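Local coordinates for protein dioxygenase (Pseudomonas brassicacearum, PDB 5V2D) that probably cleaves the central double bond of lignostilbenes with dioxygen at a histidine-bound iron centre, as a member of the carotenoid-oxygenase family, at residues A[61-66]-A[495-500]; A[157-162]-A[171-176]; A[253-258]-A[269-274]; A[314-319]-A[347-352]. All blocks are in the same frame, centred on the assembly; numbering follows the deposited sequence.

Contact 1 is the buried member of the set: it pairs an early strand with the last one and carries an iron ligand, while contacts 2, 3 and 4, all partly buried, are nested in the long loop it closes. No two contacts touch, and each holds a different sheet. Contacts 2 and 3 are local pairings of nearby strands, both edged with polar groups: water bridges to E173 in contact 2, a glutamine network in contact 3. Contact 4 joins the two middle strands of its four-stranded sheet and divides its chemistry by face, a salt bridge on one side and aromatic rings with sulfur on the other.

Contact 1 of 4, residues A[61-66]-A[495-500]. With FE (Fe (III) ion), chain E.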
# COMPACT_ATOMS: atom_id res chain seq x y z
N THR A 61 9.83 -9.48 12.82
CA THR A 61 10.14 -8.11 12.38
C THR A 61 8.93 -7.52 11.65
O THR A 61 8.34 -8.17 10.78
CB THR A 61 11.39 -8.09 11.48
OG1 THR A 61 12.49 -8.67 12.16
CG2 THR A 61 11.74 -6.67 11.08
N PHE A 62 8.58 -6.31 12.03
CA PHE A 62 7.56 -5.52 11.35
C PHE A 62 8.32 -4.63 10.36
O PHE A 62 9.04 -3.70 10.81
CB PHE A 62 6.80 -4.67 12.35
CG PHE A 62 5.80 -3.72 11.76
CD1 PHE A 62 5.24 -3.89 10.51
CD2 PHE A 62 5.41 -2.62 12.46
CE1 PHE A 62 4.30 -3.02 10.00
CE2 PHE A 62 4.46 -1.74 11.96
CZ PHE A 62 3.89 -1.95 10.74
N TYR A 63 8.19 -4.89 9.07
CA TYR A 63 8.80 -4.05 8.05
C TYR A 63 7.73 -3.11 7.51
O TYR A 63 6.57 -3.50 7.33
CB TYR A 63 9.32 -4.88 6.88
CG TYR A 63 10.39 -5.86 7.26
CD1 TYR A 63 11.74 -5.41 7.38
CD2 TYR A 63 10.14 -7.17 7.45
CE1 TYR A 63 12.76 -6.32 7.68
CE2 TYR A 63 11.13 -8.05 7.75
CZ TYR A 63 12.44 -7.64 7.85
OH TYR A 63 13.42 -8.53 8.16
N GLN A 64 8.11 -1.90 7.22
CA GLN A 64 7.19 -0.95 6.61
C GLN A 64 7.98 -0.06 5.63
O GLN A 64 9.15 0.21 5.90
CB GLN A 64 6.50 -0.13 7.69
CG GLN A 64 5.25 0.55 7.03
CD GLN A 64 4.10 1.05 7.94
OE1 GLN A 64 4.25 1.44 9.15
NE2 GLN A 64 2.95 1.10 7.32
N VAL A 65 7.37 0.39 4.54
CA VAL A 65 8.06 1.34 3.67
C VAL A 65 7.27 2.64 3.61
O VAL A 65 6.02 2.63 3.52
CB VAL A 65 8.35 0.75 2.29
CG1 VAL A 65 7.07 0.36 1.54
CG2 VAL A 65 9.21 1.66 1.44
N ALA A 66 8.00 3.74 3.69
CA ALA A 66 7.48 5.05 3.53
C ALA A 66 8.14 5.80 2.35
O ALA A 66 9.33 5.89 2.31
CB ALA A 66 7.69 5.86 4.77
N HIS A 495 2.72 0.65 2.77
CA HIS A 495 2.40 -0.68 3.28
C HIS A 495 3.49 -1.38 4.04
O HIS A 495 4.65 -1.05 3.88
CB HIS A 495 1.93 -1.59 2.13
CG HIS A 495 0.76 -1.03 1.44
ND1 HIS A 495 -0.51 -1.03 2.03
CD2 HIS A 495 0.61 -0.48 0.20
CE1 HIS A 495 -1.38 -0.51 1.16
NE2 HIS A 495 -0.72 -0.16 0.05
N GLY A 496 3.09 -2.29 4.93
CA GLY A 496 4.06 -3.04 5.72
C GLY A 496 3.71 -4.49 5.82
O GLY A 496 2.68 -4.98 5.24
N CYS A 497 4.52 -5.24 6.56
CA CYS A 497 4.25 -6.70 6.69
C CYS A 497 4.91 -7.18 7.96
O CYS A 497 5.84 -6.55 8.51
CB CYS A 497 4.80 -7.49 5.52
SG CYS A 497 6.62 -7.44 5.41
N TRP A 498 4.39 -8.30 8.46
CA TRP A 498 4.99 -8.99 9.59
C TRP A 498 5.77 -10.22 9.11
O TRP A 498 5.18 -11.05 8.41
CB TRP A 498 3.83 -9.46 10.53
CG TRP A 498 4.40 -10.32 11.70
CD1 TRP A 498 4.10 -11.61 11.97
CD2 TRP A 498 5.26 -9.87 12.73
NE1 TRP A 498 4.73 -12.00 13.07
CE2 TRP A 498 5.46 -10.96 13.58
CE3 TRP A 498 5.87 -8.66 13.00
CZ2 TRP A 498 6.24 -10.89 14.73
CZ3 TRP A 498 6.67 -8.58 14.14
CH2 TRP A 498 6.83 -9.69 15.01
N ALA A 499 7.01 -10.35 9.53
CA ALA A 499 7.86 -11.50 9.17
C ALA A 499 8.16 -12.32 10.42
O ALA A 499 8.96 -11.88 11.25
CB ALA A 499 9.19 -10.99 8.61
N PRO A 500 7.45 -13.42 10.63
CA PRO A 500 7.56 -14.16 11.90
C PRO A 500 9.00 -14.67 12.11
O PRO A 500 9.66 -15.02 11.16
CB PRO A 500 6.64 -15.39 11.70
CG PRO A 500 5.69 -15.00 10.64
CD PRO A 500 6.42 -14.00 9.73
FE FE E . -1.58 0.03 -1.88
O HOH W 1 -1.19 2.05 -1.71
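The indole of W498 turns a face to the backbone of T61, with CZ3 3.5 Å from T61 N, so it lies across the start of the partner strand. P500 N lies over the same face, toward the rim. The W498 CG is anti to the backbone N (chi1 175°), and this swings the benzo ring over toward 61-66. The F62 ring meets the opposite strand, 496-500, edge-on: its CD1 lies 3.4 Å from C497 O, in plane. On the other side of the sheet, the Y63 ring has T61 CG2 on one face and A499 CB at its edge, 3.6 Å from CE2. C497 SG sits obliquely to that ring, 4.1 Å from Y63 CD2, in a sulfur-aromatic contact; the phenol OH bonds outside, to L165 O.

Five backbone hydrogen bonds tie the antiparallel strands. T61 pairs with A499 and Y63 with C497, two bonds each, and V65 N reaches H495 O at 3.1 Å. Between them, Q64 faces G496 with CA atoms 3.9 Å apart; a side chain on G496 would run into Y63 O and the F62 ring.

The side chain of H495 leaves the backbone away from 61-66, and its NE2 binds the iron at 2.1 Å. E437 holds ND1, a second-shell bond that fixes the ring's rotation. H188, H239, H304 and a water also bind the metal.

This pairing completes a blade from both ends of the chain, the ring closure of the beta-propeller of carotenoid oxygenases, with that family's four-histidine iron site beside it.

Contact 2 of 4, residues A[157-162]-A[171-176]; sequences DALPWA and LGEWTF
W161 lays its indole over the backbone of G172 and E173, with CE3 3.5 Å from G172 C and the E173 CA hydrogen directed at the five-membered ring in a CH-pi contact. The E173 side chain leaves from beneath that face fully extended (chi1 -177°), carrying its carboxylate past the ring, the two planes 52° apart, to L159, where OE2 stands 3.8 Å from CB. Two waters grip OE2: one is shared with W161 NE1 and L159 O, the other with L159 N, so its polar links to the facing chain run through these waters.

On the opposite side of the sheet A162 CB presses obliquely on W174 CE3 at 3.4 Å. P160 crosses F176 at about a right angle, its CG 3.8 Å from CE1, while the F176 ring takes W174 CD1 over its centre. The main chain is drawn together by W174 N to P160 O, 2.8 Å and nearly straight, but W174 O is buried without a partner.

A162 bonds both neighbours across the gap, its N to G172 O and its O to L171 N at 2.7 Å. Two residues facing one make a classic beta bulge, set in the hairpin of strands 161-163 and 170-173 at one border of their four-stranded sheet.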
# COMPACT_ATOMS: atom_id res chain seq x y z
N ASP A 157 5.53 0.28 -10.88
CA ASP A 157 6.08 0.77 -12.16
C ASP A 157 7.33 0.03 -12.58
O ASP A 157 7.91 0.34 -13.59
CB ASP A 157 6.38 2.27 -12.13
CG ASP A 157 7.43 2.66 -11.12
OD1 ASP A 157 7.81 1.82 -10.24
OD2 ASP A 157 7.87 3.89 -11.18
N ALA A 158 7.79 -0.97 -11.79
CA ALA A 158 9.05 -1.62 -12.08
C ALA A 158 9.16 -2.93 -11.30
O ALA A 158 8.29 -3.24 -10.47
CB ALA A 158 10.20 -0.69 -11.74
N LEU A 159 10.24 -3.65 -11.56
CA LEU A 159 10.58 -4.80 -10.76
C LEU A 159 10.99 -4.33 -9.37
O LEU A 159 11.39 -3.17 -9.18
CB LEU A 159 11.79 -5.51 -11.42
CG LEU A 159 11.48 -6.29 -12.72
CD1 LEU A 159 12.81 -6.73 -13.32
CD2 LEU A 159 10.67 -7.49 -12.41
N PRO A 160 10.89 -5.20 -8.38
CA PRO A 160 11.18 -4.82 -7.01
C PRO A 160 12.65 -4.79 -6.75
O PRO A 160 13.42 -5.24 -7.60
CB PRO A 160 10.53 -5.95 -6.19
CG PRO A 160 10.34 -7.09 -7.12
CD PRO A 160 10.36 -6.58 -8.50
N TRP A 161 13.03 -4.22 -5.61
CA TRP A 161 14.40 -4.10 -5.16
C TRP A 161 14.57 -4.97 -3.89
O TRP A 161 13.73 -4.96 -2.99
CB TRP A 161 14.75 -2.63 -4.88
CG TRP A 161 15.03 -1.95 -6.14
CD1 TRP A 161 14.15 -1.69 -7.13
CD2 TRP A 161 16.32 -1.59 -6.63
NE1 TRP A 161 14.81 -1.16 -8.20
CE2 TRP A 161 16.15 -1.10 -7.93
CE3 TRP A 161 17.60 -1.62 -6.10
CZ2 TRP A 161 17.22 -0.62 -8.68
CZ3 TRP A 161 18.66 -1.15 -6.84
CH2 TRP A 161 18.47 -0.68 -8.12
N ALA A 162 15.61 -5.80 -3.89
CA ALA A 162 15.86 -6.66 -2.74
C ALA A 162 16.73 -5.98 -1.72
O ALA A 162 17.65 -5.22 -2.07
CB ALA A 162 16.46 -7.98 -3.21
N LEU A 171 20.37 -4.96 -1.96
CA LEU A 171 21.01 -6.01 -2.78
C LEU A 171 20.92 -5.76 -4.25
O LEU A 171 21.79 -6.17 -4.98
CB LEU A 171 20.42 -7.39 -2.47
CG LEU A 171 20.53 -7.70 -0.97
CD1 LEU A 171 19.87 -8.99 -0.49
CD2 LEU A 171 22.02 -7.69 -0.58
N GLY A 172 19.93 -5.02 -4.73
CA GLY A 172 19.87 -4.68 -6.19
C GLY A 172 18.46 -4.98 -6.65
O GLY A 172 17.60 -5.49 -5.90
N GLU A 173 18.21 -4.68 -7.90
CA GLU A 173 16.96 -5.00 -8.52
C GLU A 173 16.79 -6.51 -8.48
O GLU A 173 17.71 -7.25 -8.76
CB GLU A 173 16.92 -4.50 -9.96
CG GLU A 173 15.60 -4.75 -10.62
CD GLU A 173 15.55 -4.25 -12.08
OE1 GLU A 173 16.32 -4.86 -12.87
OE2 GLU A 173 14.72 -3.35 -12.46
N TRP A 174 15.62 -6.96 -8.14
CA TRP A 174 15.33 -8.40 -8.11
C TRP A 174 14.58 -8.81 -9.36
O TRP A 174 13.46 -8.41 -9.59
CB TRP A 174 14.49 -8.75 -6.86
CG TRP A 174 14.49 -10.16 -6.48
CD1 TRP A 174 13.49 -11.03 -6.65
CD2 TRP A 174 15.54 -10.88 -5.86
NE1 TRP A 174 13.81 -12.27 -6.12
CE2 TRP A 174 15.07 -12.22 -5.65
CE3 TRP A 174 16.83 -10.54 -5.44
CZ2 TRP A 174 15.85 -13.21 -5.06
CZ3 TRP A 174 17.61 -11.53 -4.85
CH2 TRP A 174 17.10 -12.84 -4.64
N THR A 175 15.20 -9.67 -10.14
CA THR A 175 14.60 -10.12 -11.45
C THR A 175 13.94 -11.49 -11.34
O THR A 175 13.41 -11.98 -12.29
CB THR A 175 15.73 -10.24 -12.54
OG1 THR A 175 16.61 -11.26 -12.10
CG2 THR A 175 16.54 -8.96 -12.66
N PHE A 176 13.93 -12.07 -10.16
CA PHE A 176 13.43 -13.45 -9.90
C PHE A 176 14.20 -14.43 -10.81
O PHE A 176 13.58 -15.15 -11.60
CB PHE A 176 11.91 -13.58 -10.07
CG PHE A 176 11.12 -12.68 -9.16
CD1 PHE A 176 10.87 -11.35 -9.51
CD2 PHE A 176 10.65 -13.17 -7.97
CE1 PHE A 176 10.11 -10.53 -8.67
CE2 PHE A 176 9.93 -12.35 -7.09
CZ PHE A 176 9.62 -11.03 -7.48
O HOH W 2 13.23 -1.90 -10.62
O HOH W 3 12.30 -2.82 -13.61

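Contact 3 of 4, residues A[253-258]-A[269-274]; sequences IPLTVD and FQWQPD
L255 fills the middle of the apolar side, between F269 and W271. Its CD2 comes to the edge of the indole, in plane and 3.8 Å from CE3, while its CB lies 4.0 Å from F269 CD1. P254 runs alongside W271, with CG 4.0 Å from W271 CH2 and its carbonyl O over one face, toward the rim; V257 CG2 meets F269 CE1 obliquely at 3.7 Å.

Backbone bonds come next outward: Q272 N to P254 O at 3.0 Å, then a pair between T256 and Q270. Q270 O takes two donors from opposite faces of its plane, T256 N and Q272 NE2. The Q272 chain, bent at chi2 (-55°), brings NE2 onto a lone pair of Q270 OE1 at 2.9 Å, in the Q272 amide plane, and leaves it 3.1 Å from T256 OG1. An alanine in place of Q272 takes away NE2, which would probably leave the Q270 amide free to turn and Q270 O short of a donor.

D299 holds W271 NE1 and the F330 ring meets F269 edge-to-face. D258 N-caps helix 259-263, whose R261 bonds T256 O, and strand 301-311 packs on I253, P254 and W271.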
# COMPACT_ATOMS: atom_id res chain seq x y z
N ILE A 253 -9.23 -0.00 -12.06
CA ILE A 253 -9.71 1.28 -11.58
C ILE A 253 -9.87 2.21 -12.82
O ILE A 253 -9.04 2.14 -13.74
CB ILE A 253 -8.68 1.86 -10.62
CG1 ILE A 253 -8.56 0.96 -9.37
CG2 ILE A 253 -9.03 3.28 -10.18
CD1 ILE A 253 -7.29 1.21 -8.55
N PRO A 254 -10.94 3.05 -12.86
CA PRO A 254 -11.13 3.91 -14.03
C PRO A 254 -10.15 5.09 -14.16
O PRO A 254 -10.58 6.23 -14.44
CB PRO A 254 -12.58 4.49 -13.86
CG PRO A 254 -13.18 3.78 -12.76
CD PRO A 254 -12.10 3.07 -11.96
N LEU A 255 -8.87 4.82 -14.00
CA LEU A 255 -7.79 5.74 -14.19
C LEU A 255 -7.04 5.22 -15.42
O LEU A 255 -6.38 4.14 -15.31
CB LEU A 255 -6.84 5.68 -13.00
CG LEU A 255 -7.27 6.43 -11.78
CD1 LEU A 255 -6.38 6.12 -10.60
CD2 LEU A 255 -7.30 7.95 -12.02
N THR A 256 -7.09 5.94 -16.55
CA THR A 256 -6.52 5.45 -17.81
C THR A 256 -5.26 6.15 -18.21
O THR A 256 -5.00 7.27 -17.79
CB THR A 256 -7.53 5.55 -18.99
OG1 THR A 256 -8.04 6.88 -19.10
CG2 THR A 256 -8.69 4.66 -18.70
N VAL A 257 -4.48 5.49 -19.05
CA VAL A 257 -3.18 6.00 -19.42
C VAL A 257 -3.22 6.51 -20.85
O VAL A 257 -3.78 5.88 -21.70
CB VAL A 257 -2.15 4.90 -19.37
CG1 VAL A 257 -0.75 5.41 -19.65
CG2 VAL A 257 -2.17 4.26 -18.01
N ASP A 258 -2.56 7.64 -21.12
CA ASP A 258 -2.34 8.15 -22.48
C ASP A 258 -0.87 8.62 -22.65
O ASP A 258 -0.45 9.64 -22.08
CB ASP A 258 -3.30 9.31 -22.75
CG ASP A 258 -3.27 9.78 -24.23
OD1 ASP A 258 -4.24 9.59 -24.92
OD2 ASP A 258 -2.27 10.30 -24.74
N PHE A 269 -1.91 9.04 -15.37
CA PHE A 269 -3.30 8.59 -15.35
C PHE A 269 -4.28 9.77 -15.39
O PHE A 269 -3.97 10.85 -14.89
CB PHE A 269 -3.60 7.86 -14.02
CG PHE A 269 -2.85 6.57 -13.84
CD1 PHE A 269 -3.21 5.45 -14.56
CD2 PHE A 269 -1.80 6.49 -12.96
CE1 PHE A 269 -2.53 4.25 -14.37
CE2 PHE A 269 -1.10 5.30 -12.77
CZ PHE A 269 -1.46 4.19 -13.50
N GLN A 270 -5.48 9.48 -15.86
CA GLN A 270 -6.60 10.41 -15.85
C GLN A 270 -7.90 9.72 -15.48
O GLN A 270 -8.28 8.72 -16.07
CB GLN A 270 -6.73 10.99 -17.28
CG GLN A 270 -7.75 12.12 -17.39
CD GLN A 270 -7.91 12.62 -18.81
OE1 GLN A 270 -8.53 11.97 -19.64
NE2 GLN A 270 -7.32 13.73 -19.07
N TRP A 271 -8.62 10.26 -14.53
CA TRP A 271 -9.93 9.71 -14.14
C TRP A 271 -10.96 9.85 -15.24
O TRP A 271 -11.01 10.89 -15.88
CB TRP A 271 -10.42 10.43 -12.91
CG TRP A 271 -11.71 9.92 -12.38
CD1 TRP A 271 -12.93 10.52 -12.48
CD2 TRP A 271 -11.88 8.76 -11.62
NE1 TRP A 271 -13.85 9.78 -11.86
CE2 TRP A 271 -13.25 8.69 -11.30
CE3 TRP A 271 -11.00 7.76 -11.13
CZ2 TRP A 271 -13.78 7.65 -10.52
CZ3 TRP A 271 -11.55 6.72 -10.37
CH2 TRP A 271 -12.91 6.68 -10.09
N GLN A 272 -11.71 8.78 -15.47
CA GLN A 272 -12.78 8.69 -16.47
C GLN A 272 -14.07 8.46 -15.68
O GLN A 272 -14.27 7.41 -15.13
CB GLN A 272 -12.54 7.57 -17.42
CG GLN A 272 -11.16 7.59 -18.09
CD GLN A 272 -10.86 8.90 -18.81
OE1 GLN A 272 -11.70 9.36 -19.46
NE2 GLN A 272 -9.70 9.50 -18.64
N PRO A 273 -14.91 9.50 -15.52
CA PRO A 273 -16.10 9.36 -14.68
C PRO A 273 -17.27 8.54 -15.27
O PRO A 273 -18.21 8.26 -14.60
CB PRO A 273 -16.54 10.82 -14.49
CG PRO A 273 -16.13 11.47 -15.77
CD PRO A 273 -14.78 10.87 -16.05
N ASP A 274 -17.15 8.11 -16.50
CA ASP A 274 -18.23 7.42 -17.22
C ASP A 274 -17.72 6.07 -17.71
O ASP A 274 -18.13 5.57 -18.74
CB ASP A 274 -18.63 8.31 -18.43
CG ASP A 274 -17.46 8.65 -19.33
OD1 ASP A 274 -16.22 8.45 -18.94
OD2 ASP A 274 -17.78 9.14 -20.43

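Contact 4 of 4, residues A[314-319]-A[347-352]; sequences KVYVDM and LMRWTF
D318 and R349 lie side by side because their first torsions differ: the aspartate CG is anti to its carbonyl carbon, while the arginine CG is anti to the backbone N (chi1 174°) and its chain turns at chi3 (-72°) to bring the guanidinium alongside the carboxylate. The grip is side-on and two-pronged. NH2 reaches OD1 at 2.7 Å and NE reaches OD2 at 2.8 Å, both nearly straight and both on syn lone pairs, with the two groups only 4° from coplanar. Y385 OH also bonds OD1, giving the aspartate a further partner. A leucine in place of R349 would probably leave the buried D318 carboxylate without its countercharge.

Further along the same face, Y316 runs beside T351, whose OG1 approaches the ring edge at CD2, 3.4 Å away.

The other face is apolar. M319 has its CG between backbone N and carbonyl carbon, which carries the thioether to the five-membered ring of W350; SD sits obliquely there, 3.4 Å from NE1, in a Met-aromatic contact. V317 CG2 touches the edge of the F352 ring at CE1, 3.9 Å away, and F279 of the neighbouring sheet packs against both aromatic rings.

Six backbone hydrogen bonds hold the register, such as W350 N to V317 O at 2.8 Å. The chemistry is thus split across the sheet: a flat ion pair that probably balances the charge of the buried D318 and keeps it ionised on one side, and on the other a hydrophobic layer in which W350 NE1 is buried with no hydrogen-bond partner.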
# COMPACT_ATOMS: atom_id res chain seq x y z
N LYS A 314 -18.59 -19.07 -7.34
CA LYS A 314 -18.66 -17.66 -7.02
C LYS A 314 -17.39 -17.22 -6.34
O LYS A 314 -16.90 -17.86 -5.41
CB LYS A 314 -19.82 -17.40 -6.09
CG LYS A 314 -21.17 -17.70 -6.76
CD LYS A 314 -22.23 -17.98 -5.72
CE LYS A 314 -23.08 -19.12 -6.29
NZ LYS A 314 -24.44 -18.59 -6.34
N VAL A 315 -16.91 -16.07 -6.77
CA VAL A 315 -15.75 -15.44 -6.18
C VAL A 315 -16.21 -14.20 -5.38
O VAL A 315 -16.93 -13.35 -5.91
CB VAL A 315 -14.80 -15.01 -7.31
CG1 VAL A 315 -13.54 -14.43 -6.68
CG2 VAL A 315 -14.41 -16.22 -8.10
N TYR A 316 -15.78 -14.09 -4.13
CA TYR A 316 -16.12 -12.99 -3.30
C TYR A 316 -14.86 -12.15 -3.01
O TYR A 316 -13.84 -12.69 -2.57
CB TYR A 316 -16.73 -13.52 -1.98
CG TYR A 316 -17.92 -14.42 -2.18
CD1 TYR A 316 -17.76 -15.79 -2.21
CD2 TYR A 316 -19.21 -13.90 -2.32
CE1 TYR A 316 -18.85 -16.63 -2.38
CE2 TYR A 316 -20.32 -14.74 -2.48
CZ TYR A 316 -20.13 -16.08 -2.51
OH TYR A 316 -21.18 -16.95 -2.71
N VAL A 317 -14.97 -10.83 -3.16
CA VAL A 317 -13.85 -9.93 -2.88
C VAL A 317 -14.33 -8.80 -1.98
O VAL A 317 -15.25 -8.07 -2.34
CB VAL A 317 -13.32 -9.33 -4.18
CG1 VAL A 317 -12.11 -8.47 -3.91
CG2 VAL A 317 -12.85 -10.46 -5.10
N ASP A 318 -13.67 -8.61 -0.86
CA ASP A 318 -13.96 -7.55 0.11
C ASP A 318 -12.95 -6.42 0.01
O ASP A 318 -11.73 -6.67 0.02
CB ASP A 318 -14.00 -8.11 1.53
CG ASP A 318 -15.09 -9.20 1.71
OD1 ASP A 318 -14.99 -10.08 2.64
OD2 ASP A 318 -16.04 -9.18 0.90
N MET A 319 -13.44 -5.20 -0.11
CA MET A 319 -12.60 -4.04 -0.26
C MET A 319 -13.40 -2.74 0.00
O MET A 319 -14.57 -2.70 -0.26
CB MET A 319 -12.06 -3.94 -1.70
CG MET A 319 -13.13 -3.82 -2.73
SD MET A 319 -12.58 -3.35 -4.41
CE MET A 319 -11.92 -4.90 -4.90
N LEU A 347 -16.59 -0.27 3.35
CA LEU A 347 -16.17 -1.62 3.02
C LEU A 347 -17.32 -2.34 2.30
O LEU A 347 -18.46 -2.31 2.76
CB LEU A 347 -15.76 -2.41 4.29
CG LEU A 347 -15.04 -3.73 4.00
CD1 LEU A 347 -13.61 -3.55 3.46
CD2 LEU A 347 -15.02 -4.54 5.25
N MET A 348 -17.01 -2.97 1.17
CA MET A 348 -17.98 -3.71 0.37
C MET A 348 -17.54 -5.09 -0.01
O MET A 348 -16.34 -5.41 -0.03
CB MET A 348 -18.25 -2.93 -0.92
CG MET A 348 -18.54 -1.50 -0.64
SD MET A 348 -19.81 -0.64 -1.52
CE MET A 348 -21.13 -1.45 -0.82
N ARG A 349 -18.53 -5.93 -0.33
CA ARG A 349 -18.28 -7.26 -0.84
C ARG A 349 -18.77 -7.28 -2.28
O ARG A 349 -19.95 -6.99 -2.54
CB ARG A 349 -19.00 -8.33 -0.07
CG ARG A 349 -18.87 -9.73 -0.69
CD ARG A 349 -19.23 -10.85 0.30
NE ARG A 349 -18.17 -10.95 1.30
CZ ARG A 349 -18.14 -11.77 2.33
NH1 ARG A 349 -19.14 -12.68 2.46
NH2 ARG A 349 -17.09 -11.77 3.15
N TRP A 350 -17.89 -7.66 -3.19
CA TRP A 350 -18.28 -7.97 -4.57
C TRP A 350 -18.45 -9.49 -4.70
O TRP A 350 -17.66 -10.26 -4.15
CB TRP A 350 -17.17 -7.56 -5.51
CG TRP A 350 -16.83 -6.14 -5.51
CD1 TRP A 350 -15.85 -5.57 -4.80
CD2 TRP A 350 -17.34 -5.14 -6.38
NE1 TRP A 350 -15.76 -4.23 -5.11
CE2 TRP A 350 -16.64 -3.95 -6.11
CE3 TRP A 350 -18.35 -5.12 -7.35
CZ2 TRP A 350 -16.93 -2.75 -6.72
CZ3 TRP A 350 -18.64 -3.89 -7.96
CH2 TRP A 350 -17.94 -2.75 -7.67
N THR A 351 -19.45 -9.92 -5.48
CA THR A 351 -19.72 -11.31 -5.73
C THR A 351 -19.71 -11.50 -7.28
O THR A 351 -20.47 -10.80 -8.00
CB THR A 351 -21.11 -11.63 -5.21
OG1 THR A 351 -21.12 -11.44 -3.77
CG2 THR A 351 -21.46 -13.13 -5.50
N PHE A 352 -18.79 -12.32 -7.77
CA PHE A 352 -18.62 -12.56 -9.21
C PHE A 352 -19.08 -14.03 -9.41
O PHE A 352 -18.38 -14.96 -9.04
CB PHE A 352 -17.17 -12.37 -9.66
CG PHE A 352 -16.62 -11.01 -9.36
CD1 PHE A 352 -15.82 -10.82 -8.24
CD2 PHE A 352 -17.01 -9.91 -10.06
CE1 PHE A 352 -15.29 -9.58 -7.96
CE2 PHE A 352 -16.51 -8.66 -9.77
CZ PHE A 352 -15.65 -8.49 -8.70